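Local coordinates for thiamine pyrophosphokinase (Saccharomyces cerevisiae, PDB 1IG0), which transfers a pyrophosphate group from ATP to thiamine, making the cofactor thiamine diphosphate, and is the only yeast enzyme able to do so, at residues Ile48-Trp59 against Tyr78-Tyr89. Sequence-based numbering, arbitrary orientation.
Sequences IDIPRPLFYKIW and YLDDDETLRIKY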
ATOM      1  N   ILE B  48       1.128 -16.830  -0.744  1.00 31.23           N
ATOM      2  CA  ILE B  48       1.397 -16.789  -2.176  1.00 31.84           C
ATOM      3  C   ILE B  48       0.092 -17.075  -2.915  1.00 33.50           C
ATOM      4  O   ILE B  48      -0.621 -18.022  -2.580  1.00 33.78           O
ATOM      5  CB  ILE B  48       2.456 -17.841  -2.569  1.00 30.57           C
ATOM      6  CG1 ILE B  48       3.757 -17.574  -1.804  1.00 29.66           C
ATOM      7  CG2 ILE B  48       2.705 -17.798  -4.069  1.00 29.64           C
ATOM      8  CD1 ILE B  48       4.838 -18.610  -2.040  1.00 29.57           C
ATOM      9  N   ASP B  49      -0.223 -16.254  -3.912  1.00 34.68           N
ATOM     10  CA  ASP B  49      -1.457 -16.425  -4.673  1.00 36.43           C
ATOM     11  C   ASP B  49      -1.234 -16.433  -6.181  1.00 36.96           C
ATOM     12  O   ASP B  49      -2.162 -16.680  -6.951  1.00 37.90           O
ATOM     13  CB  ASP B  49      -2.447 -15.314  -4.316  1.00 37.17           C
ATOM     14  CG  ASP B  49      -1.879 -13.930  -4.547  1.00 38.52           C
ATOM     15  OD1 ASP B  49      -1.388 -13.668  -5.666  1.00 38.83           O
ATOM     16  OD2 ASP B  49      -1.927 -13.101  -3.612  1.00 38.98           O
ATOM     17  N   ILE B  50      -0.005 -16.159  -6.599  1.00 37.17           N
ATOM     18  CA  ILE B  50       0.338 -16.129  -8.015  1.00 36.87           C
ATOM     19  C   ILE B  50      -0.013 -17.449  -8.701  1.00 36.79           C
ATOM     20  O   ILE B  50       0.111 -18.520  -8.106  1.00 36.56           O
ATOM     21  CB  ILE B  50       1.850 -15.861  -8.205  1.00 37.07           C
ATOM     22  CG1 ILE B  50       2.172 -15.672  -9.688  1.00 37.56           C
ATOM     23  CG2 ILE B  50       2.658 -17.025  -7.640  1.00 37.17           C
ATOM     24  CD1 ILE B  50       3.633 -15.351  -9.966  1.00 37.72           C
ATOM     25  N   PRO B  51      -0.478 -17.388  -9.960  1.00 36.60           N
ATOM     26  CA  PRO B  51      -0.831 -18.605 -10.693  1.00 36.85           C
ATOM     27  C   PRO B  51       0.381 -19.525 -10.812  1.00 37.26           C
ATOM     28  O   PRO B  51       1.509 -19.058 -10.965  1.00 37.14           O
ATOM     29  CB  PRO B  51      -1.289 -18.067 -12.044  1.00 36.08           C
ATOM     30  CG  PRO B  51      -1.926 -16.768 -11.669  1.00 36.51           C
ATOM     31  CD  PRO B  51      -0.927 -16.191 -10.691  1.00 36.32           C
ATOM     32  N   ARG B  52       0.141 -20.831 -10.746  1.00 37.83           N
ATOM     33  CA  ARG B  52       1.217 -21.811 -10.825  1.00 37.91           C
ATOM     34  C   ARG B  52       2.055 -21.772 -12.096  1.00 37.00           C
ATOM     35  O   ARG B  52       3.283 -21.740 -12.030  1.00 36.77           O
ATOM     36  CB  ARG B  52       0.660 -23.220 -10.622  1.00 39.62           C
ATOM     37  CG  ARG B  52       0.419 -23.547  -9.168  1.00 42.10           C
ATOM     38  CD  ARG B  52      -0.095 -24.951  -8.968  1.00 44.56           C
ATOM     39  NE  ARG B  52       0.049 -25.329  -7.569  1.00 46.76           N
ATOM     40  CZ  ARG B  52       1.220 -25.567  -6.992  1.00 47.18           C
ATOM     41  NH1 ARG B  52       2.337 -25.470  -7.702  1.00 48.08           N
ATOM     42  NH2 ARG B  52       1.277 -25.899  -5.710  1.00 48.00           N
ATOM     43  N   PRO B  53       1.408 -21.788 -13.271  1.00 36.04           N
ATOM     44  CA  PRO B  53       2.172 -21.751 -14.521  1.00 34.98           C
ATOM     45  C   PRO B  53       3.151 -20.576 -14.541  1.00 33.91           C
ATOM     46  O   PRO B  53       4.291 -20.708 -14.988  1.00 33.38           O
ATOM     47  CB  PRO B  53       1.083 -21.616 -15.578  1.00 35.95           C
ATOM     48  CG  PRO B  53      -0.061 -22.362 -14.968  1.00 36.06           C
ATOM     49  CD  PRO B  53      -0.038 -21.857 -13.546  1.00 36.42           C
ATOM     50  N   LEU B  54       2.693 -19.429 -14.053  1.00 32.59           N
ATOM     51  CA  LEU B  54       3.523 -18.232 -14.009  1.00 32.00           C
ATOM     52  C   LEU B  54       4.653 -18.411 -12.998  1.00 31.13           C
ATOM     53  O   LEU B  54       5.803 -18.066 -13.271  1.00 29.96           O
ATOM     54  CB  LEU B  54       2.679 -17.014 -13.628  1.00 31.54           C
ATOM     55  CG  LEU B  54       3.414 -15.671 -13.639  1.00 32.12           C
ATOM     56  CD1 LEU B  54       3.949 -15.392 -15.036  1.00 31.92           C
ATOM     57  CD2 LEU B  54       2.470 -14.565 -13.199  1.00 32.06           C
ATOM     58  N   PHE B  55       4.317 -18.951 -11.831  1.00 31.04           N
ATOM     59  CA  PHE B  55       5.302 -19.180 -10.780  1.00 30.89           C
ATOM     60  C   PHE B  55       6.453 -20.032 -11.307  1.00 30.71           C
ATOM     61  O   PHE B  55       7.622 -19.693 -11.129  1.00 30.12           O
ATOM     62  CB  PHE B  55       4.650 -19.889  -9.591  1.00 31.22           C
ATOM     63  CG  PHE B  55       5.595 -20.155  -8.453  1.00 31.41           C
ATOM     64  CD1 PHE B  55       5.950 -19.139  -7.573  1.00 31.96           C
ATOM     65  CD2 PHE B  55       6.150 -21.418  -8.276  1.00 31.58           C
ATOM     66  CE1 PHE B  55       6.845 -19.375  -6.530  1.00 32.26           C
ATOM     67  CE2 PHE B  55       7.046 -21.665  -7.238  1.00 32.27           C
ATOM     68  CZ  PHE B  55       7.393 -20.641  -6.363  1.00 31.92           C
ATOM     69  N   TYR B  56       6.110 -21.141 -11.954  1.00 30.52           N
ATOM     70  CA  TYR B  56       7.100 -22.055 -12.513  1.00 30.67           C
ATOM     71  C   TYR B  56       8.048 -21.323 -13.454  1.00 30.26           C
ATOM     72  O   TYR B  56       9.258 -21.550 -13.439  1.00 29.02           O
ATOM     73  CB  TYR B  56       6.402 -23.174 -13.293  1.00 32.41           C
ATOM     74  CG  TYR B  56       5.398 -23.980 -12.498  1.00 34.41           C
ATOM     75  CD1 TYR B  56       4.331 -24.614 -13.138  1.00 35.90           C
ATOM     76  CD2 TYR B  56       5.515 -24.124 -11.116  1.00 34.92           C
ATOM     77  CE1 TYR B  56       3.403 -25.367 -12.420  1.00 36.58           C
ATOM     78  CE2 TYR B  56       4.593 -24.878 -10.390  1.00 35.96           C
ATOM     79  CZ  TYR B  56       3.541 -25.495 -11.048  1.00 36.12           C
ATOM     80  OH  TYR B  56       2.622 -26.236 -10.341  1.00 37.11           O
ATOM     81  N   LYS B  57       7.482 -20.447 -14.279  1.00 29.45           N
ATOM     82  CA  LYS B  57       8.258 -19.685 -15.250  1.00 29.28           C
ATOM     83  C   LYS B  57       9.185 -18.663 -14.603  1.00 27.87           C
ATOM     84  O   LYS B  57      10.367 -18.585 -14.938  1.00 27.45           O
ATOM     85  CB  LYS B  57       7.318 -18.976 -16.228  1.00 31.52           C
ATOM     86  CG  LYS B  57       8.034 -18.251 -17.354  1.00 33.74           C
ATOM     87  CD  LYS B  57       8.917 -19.210 -18.137  1.00 36.52           C
ATOM     88  CE  LYS B  57       9.612 -18.513 -19.292  1.00 37.69           C
ATOM     89  NZ  LYS B  57      10.486 -19.450 -20.049  1.00 39.09           N
ATOM     90  N   ILE B  58       8.644 -17.872 -13.683  1.00 27.24           N
ATOM     91  CA  ILE B  58       9.431 -16.859 -12.994  1.00 26.87           C
ATOM     92  C   ILE B  58      10.543 -17.514 -12.180  1.00 25.74           C
ATOM     93  O   ILE B  58      11.634 -16.963 -12.040  1.00 25.18           O
ATOM     94  CB  ILE B  58       8.537 -16.008 -12.069  1.00 27.61           C
ATOM     95  CG1 ILE B  58       7.623 -15.123 -12.921  1.00 27.52           C
ATOM     96  CG2 ILE B  58       9.395 -15.172 -11.132  1.00 28.98           C
ATOM     97  CD1 ILE B  58       6.610 -14.338 -12.126  1.00 29.95           C
ATOM     98  N   TRP B  59      10.259 -18.695 -11.645  1.00 24.97           N
ATOM     99  CA  TRP B  59      11.252 -19.419 -10.864  1.00 25.07           C
ATOM    100  C   TRP B  59      12.393 -19.848 -11.785  1.00 25.15           C
ATOM    101  O   TRP B  59      13.568 -19.693 -11.454  1.00 25.23           O
ATOM    102  CB  TRP B  59      10.610 -20.646 -10.206  1.00 24.09           C
ATOM    103  CG  TRP B  59      11.544 -21.430  -9.327  1.00 23.30           C
ATOM    104  CD1 TRP B  59      12.537 -22.275  -9.730  1.00 23.65           C
ATOM    105  CD2 TRP B  59      11.569 -21.434  -7.893  1.00 22.70           C
ATOM    106  NE1 TRP B  59      13.181 -22.807  -8.635  1.00 23.61           N
ATOM    107  CE2 TRP B  59      12.608 -22.306  -7.495  1.00 22.89           C
ATOM    108  CE3 TRP B  59      10.819 -20.780  -6.905  1.00 22.51           C
ATOM    109  CZ2 TRP B  59      12.910 -22.549  -6.150  1.00 21.59           C
ATOM    110  CZ3 TRP B  59      11.120 -21.022  -5.564  1.00 22.79           C
ATOM    111  CH2 TRP B  59      12.162 -21.897  -5.202  1.00 21.99           C
ATOM    112  N   TYR B  78       2.160 -23.349  -0.223  1.00 34.62           N
ATOM    113  CA  TYR B  78       1.801 -23.022  -1.597  1.00 35.49           C
ATOM    114  C   TYR B  78       1.857 -24.270  -2.469  1.00 37.10           C
ATOM    115  O   TYR B  78       1.042 -24.444  -3.375  1.00 37.12           O
ATOM    116  CB  TYR B  78       2.752 -21.962  -2.156  1.00 34.21           C
ATOM    117  CG  TYR B  78       2.488 -21.595  -3.601  1.00 33.29           C
ATOM    118  CD1 TYR B  78       1.272 -21.031  -3.988  1.00 33.40           C
ATOM    119  CD2 TYR B  78       3.457 -21.807  -4.584  1.00 33.29           C
ATOM    120  CE1 TYR B  78       1.027 -20.686  -5.317  1.00 33.38           C
ATOM    121  CE2 TYR B  78       3.221 -21.464  -5.916  1.00 33.19           C
ATOM    122  CZ  TYR B  78       2.005 -20.903  -6.274  1.00 33.31           C
ATOM    123  OH  TYR B  78       1.770 -20.562  -7.588  1.00 33.59           O
ATOM    124  N   LEU B  79       2.817 -25.142  -2.184  1.00 39.01           N
ATOM    125  CA  LEU B  79       2.979 -26.368  -2.954  1.00 41.29           C
ATOM    126  C   LEU B  79       2.498 -27.587  -2.174  1.00 43.02           C
ATOM    127  O   LEU B  79       3.068 -28.673  -2.277  1.00 43.41           O
ATOM    128  CB  LEU B  79       4.448 -26.525  -3.358  1.00 41.23           C
ATOM    129  CG  LEU B  79       4.993 -25.325  -4.147  1.00 41.51           C
ATOM    130  CD1 LEU B  79       6.442 -25.557  -4.535  1.00 41.59           C
ATOM    131  CD2 LEU B  79       4.143 -25.107  -5.389  1.00 41.90           C
ATOM    132  N   ASP B  80       1.433 -27.387  -1.402  1.00 45.00           N
ATOM    133  CA  ASP B  80       0.828 -28.437  -0.585  1.00 47.21           C
ATOM    134  C   ASP B  80       0.698 -29.777  -1.285  1.00 48.01           C
ATOM    135  O   ASP B  80       0.980 -30.830  -0.714  1.00 48.53           O
ATOM    136  CB  ASP B  80      -0.595 -28.050  -0.166  1.00 47.96           C
ATOM    137  CG  ASP B  80      -0.638 -27.164   1.052  1.00 49.00           C
ATOM    138  OD1 ASP B  80       0.073 -27.465   2.032  1.00 50.22           O
ATOM    139  OD2 ASP B  80      -1.403 -26.176   1.036  1.00 51.39           O
ATOM    140  N   ASP B  81       0.266 -29.719  -2.533  1.00 49.26           N
ATOM    141  CA  ASP B  81      -0.027 -30.916  -3.301  1.00 50.46           C
ATOM    142  C   ASP B  81       1.099 -31.863  -3.803  1.00 50.79           C
ATOM    143  O   ASP B  81       1.350 -32.920  -3.199  1.00 51.14           O
ATOM    144  CB  ASP B  81      -0.977 -30.495  -4.430  1.00 51.67           C
ATOM    145  CG  ASP B  81      -2.120 -29.672  -3.912  1.00 52.48           C
ATOM    146  OD1 ASP B  81      -2.532 -29.943  -2.752  1.00 53.41           O
ATOM    147  OD2 ASP B  81      -2.595 -28.784  -4.658  1.00 53.18           O
ATOM    148  N   ASP B  82       1.794 -31.507  -4.877  1.00 50.67           N
ATOM    149  CA  ASP B  82       2.824 -32.410  -5.387  1.00 50.44           C
ATOM    150  C   ASP B  82       4.197 -32.297  -4.729  1.00 49.69           C
ATOM    151  O   ASP B  82       4.848 -31.253  -4.788  1.00 49.32           O
ATOM    152  CB  ASP B  82       2.963 -32.246  -6.901  1.00 51.35           C
ATOM    153  CG  ASP B  82       3.673 -33.421  -7.545  1.00 52.11           C
ATOM    154  OD1 ASP B  82       3.215 -34.567  -7.353  1.00 52.98           O
ATOM    155  OD2 ASP B  82       4.684 -33.197  -8.239  1.00 52.68           O
ATOM    156  N   GLU B  83       4.629 -33.390  -4.103  1.00 48.87           N
ATOM    157  CA  GLU B  83       5.925 -33.443  -3.437  1.00 48.04           C
ATOM    158  C   GLU B  83       7.040 -33.305  -4.463  1.00 47.12           C
ATOM    159  O   GLU B  83       8.088 -32.724  -4.182  1.00 47.16           O
ATOM    160  CB  GLU B  83       6.091 -34.767  -2.688  1.00 48.34           C
ATOM    161  CG  GLU B  83       6.166 -34.630  -1.178  1.00 48.89           C
ATOM    162  CD  GLU B  83       7.234 -33.651  -0.733  1.00 49.36           C
ATOM    163  OE1 GLU B  83       8.405 -33.807  -1.139  1.00 50.34           O
ATOM    164  OE2 GLU B  83       6.898 -32.722   0.028  1.00 49.76           O
ATOM    165  N   THR B  84       6.809 -33.849  -5.654  1.00 46.25           N
ATOM    166  CA  THR B  84       7.793 -33.785  -6.726  1.00 45.18           C
ATOM    167  C   THR B  84       8.129 -32.332  -7.035  1.00 44.17           C
ATOM    168  O   THR B  84       9.297 -31.968  -7.170  1.00 44.02           O
ATOM    169  CB  THR B  84       7.267 -34.452  -8.012  1.00 45.81           C
ATOM    170  OG1 THR B  84       6.987 -35.835  -7.760  1.00 46.10           O
ATOM    171  CG2 THR B  84       8.297 -34.337  -9.127  1.00 46.13           C
ATOM    172  N   LEU B  85       7.096 -31.504  -7.149  1.00 42.92           N
ATOM    173  CA  LEU B  85       7.287 -30.091  -7.439  1.00 41.74           C
ATOM    174  C   LEU B  85       7.880 -29.360  -6.239  1.00 40.48           C
ATOM    175  O   LEU B  85       8.772 -28.527  -6.391  1.00 40.22           O
ATOM    176  CB  LEU B  85       5.958 -29.444  -7.842  1.00 42.65           C
ATOM    177  CG  LEU B  85       5.382 -29.896  -9.187  1.00 42.75           C
ATOM    178  CD1 LEU B  85       4.079 -29.160  -9.461  1.00 43.02           C
ATOM    179  CD2 LEU B  85       6.393 -29.623 -10.295  1.00 43.07           C
ATOM    180  N   ARG B  86       7.385 -29.677  -5.047  1.00 38.98           N
ATOM    181  CA  ARG B  86       7.886 -29.045  -3.834  1.00 37.84           C
ATOM    182  C   ARG B  86       9.395 -29.235  -3.734  1.00 37.16           C
ATOM    183  O   ARG B  86      10.126 -28.299  -3.413  1.00 37.04           O
ATOM    184  CB  ARG B  86       7.208 -29.637  -2.599  1.00 37.84           C
ATOM    185  CG  ARG B  86       7.833 -29.187  -1.289  1.00 38.01           C
ATOM    186  CD  ARG B  86       7.202 -29.893  -0.107  1.00 37.23           C
ATOM    187  NE  ARG B  86       5.939 -29.289   0.297  1.00 37.38           N
ATOM    188  CZ  ARG B  86       5.078 -29.859   1.132  1.00 36.98           C
ATOM    189  NH1 ARG B  86       5.341 -31.054   1.645  1.00 36.65           N
ATOM    190  NH2 ARG B  86       3.962 -29.228   1.468  1.00 37.29           N
ATOM    191  N   ILE B  87       9.854 -30.453  -4.005  1.00 36.21           N
ATOM    192  CA  ILE B  87      11.278 -30.763  -3.959  1.00 35.86           C
ATOM    193  C   ILE B  87      11.996 -30.060  -5.106  1.00 35.46           C
ATOM    194  O   ILE B  87      13.171 -29.711  -4.999  1.00 35.38           O
ATOM    195  CB  ILE B  87      11.517 -32.292  -4.059  1.00 36.80           C
ATOM    196  CG1 ILE B  87      11.265 -32.944  -2.699  1.00 37.32           C
ATOM    197  CG2 ILE B  87      12.937 -32.582  -4.529  1.00 37.57           C
ATOM    198  CD1 ILE B  87      12.225 -32.485  -1.615  1.00 37.61           C
ATOM    199  N   LYS B  88      11.274 -29.853  -6.201  1.00 34.80           N
ATOM    200  CA  LYS B  88      11.834 -29.188  -7.369  1.00 34.10           C
ATOM    201  C   LYS B  88      12.019 -27.696  -7.116  1.00 32.85           C
ATOM    202  O   LYS B  88      12.895 -27.064  -7.707  1.00 33.19           O
ATOM    203  CB  LYS B  88      10.919 -29.392  -8.579  1.00 34.82           C
ATOM    204  CG  LYS B  88      11.330 -28.601  -9.814  1.00 36.85           C
ATOM    205  CD  LYS B  88      10.384 -28.855 -10.978  1.00 38.09           C
ATOM    206  CE  LYS B  88      10.714 -27.964 -12.168  1.00 38.87           C
ATOM    207  NZ  LYS B  88      12.105 -28.176 -12.660  1.00 39.78           N
ATOM    208  N   TYR B  89      11.199 -27.137  -6.234  1.00 31.60           N
ATOM    209  CA  TYR B  89      11.283 -25.713  -5.942  1.00 30.35           C
ATOM    210  C   TYR B  89      11.775 -25.368  -4.542  1.00 29.09           C
ATOM    211  O   TYR B  89      11.095 -24.678  -3.778  1.00 27.72           O
ATOM    212  CB  TYR B  89       9.929 -25.053  -6.213  1.00 31.27           C
ATOM    213  CG  TYR B  89       9.515 -25.181  -7.660  1.00 32.27           C
ATOM    214  CD1 TYR B  89       8.672 -26.208  -8.081  1.00 33.00           C
ATOM    215  CD2 TYR B  89      10.023 -24.313  -8.623  1.00 32.35           C
ATOM    216  CE1 TYR B  89       8.350 -26.369  -9.429  1.00 33.56           C
ATOM    217  CE2 TYR B  89       9.712 -24.464  -9.968  1.00 33.38           C
ATOM    218  CZ  TYR B  89       8.877 -25.492 -10.365  1.00 33.30           C
ATOM    219  OH  TYR B  89       8.578 -25.648 -11.699  1.00 34.49           O
TER
HETATM  220  O   HOH W   1      10.221 -24.069 -13.349  1.00 32.99           O
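The Tyr78 ring lies between an isoleucine methyl and an arginine: Ile48 CG2 sits over one face, 3.6 Å from the centroid of the Tyr78 ring, while the Arg52 guanidinium covers the other in a cation-pi contact, its plane only 18° from that of the ring. This begins an aromatic cluster, completed by Phe55, Tyr56, Trp59 and Tyr89, in the alpha-beta-alpha part of the enzyme. It joins helix 52-61, which packs on strands 38-43 and 216-221 through Ile58, to the turn and short helix 83-88. With its CG trans to the backbone N (chi1 178°), Tyr78 reaches across to the loop ahead of helix 52-61. There its hydroxyl OH donates to Ile50 O at 2.7 Å, from above the carbonyl plane, and the ring edge points CE2 onto the middle of the Phe55 face, an edge-to-face pair.

Arg52 runs extended from CG to NE, and its NH1 donates to Tyr56 OH at 2.8 Å, which ties the guanidinium to the next turn of its own helix. Leu85 CD1 touches that same Tyr56 hydroxyl.

Farther along, Tyr89 turns its edge to the face of Trp59, the planes 87° apart, with Tyr89 CD2 3.3 Å from Trp59 CG. Tyr89 CB meanwhile sits over the indole's six-membered ring. An alanine in place of Trp59 would remove the indole and is likely to leave the Tyr89 edge without its facing surface, opening a gap beside Leu41. The Tyr89 ring also lies nearly parallel to that of Tyr56 but slid aside, with little overlap. At its far end one water bridges the segments, donating to Tyr56 O and hydrogen-bonding Tyr89 OH at 2.8 Å.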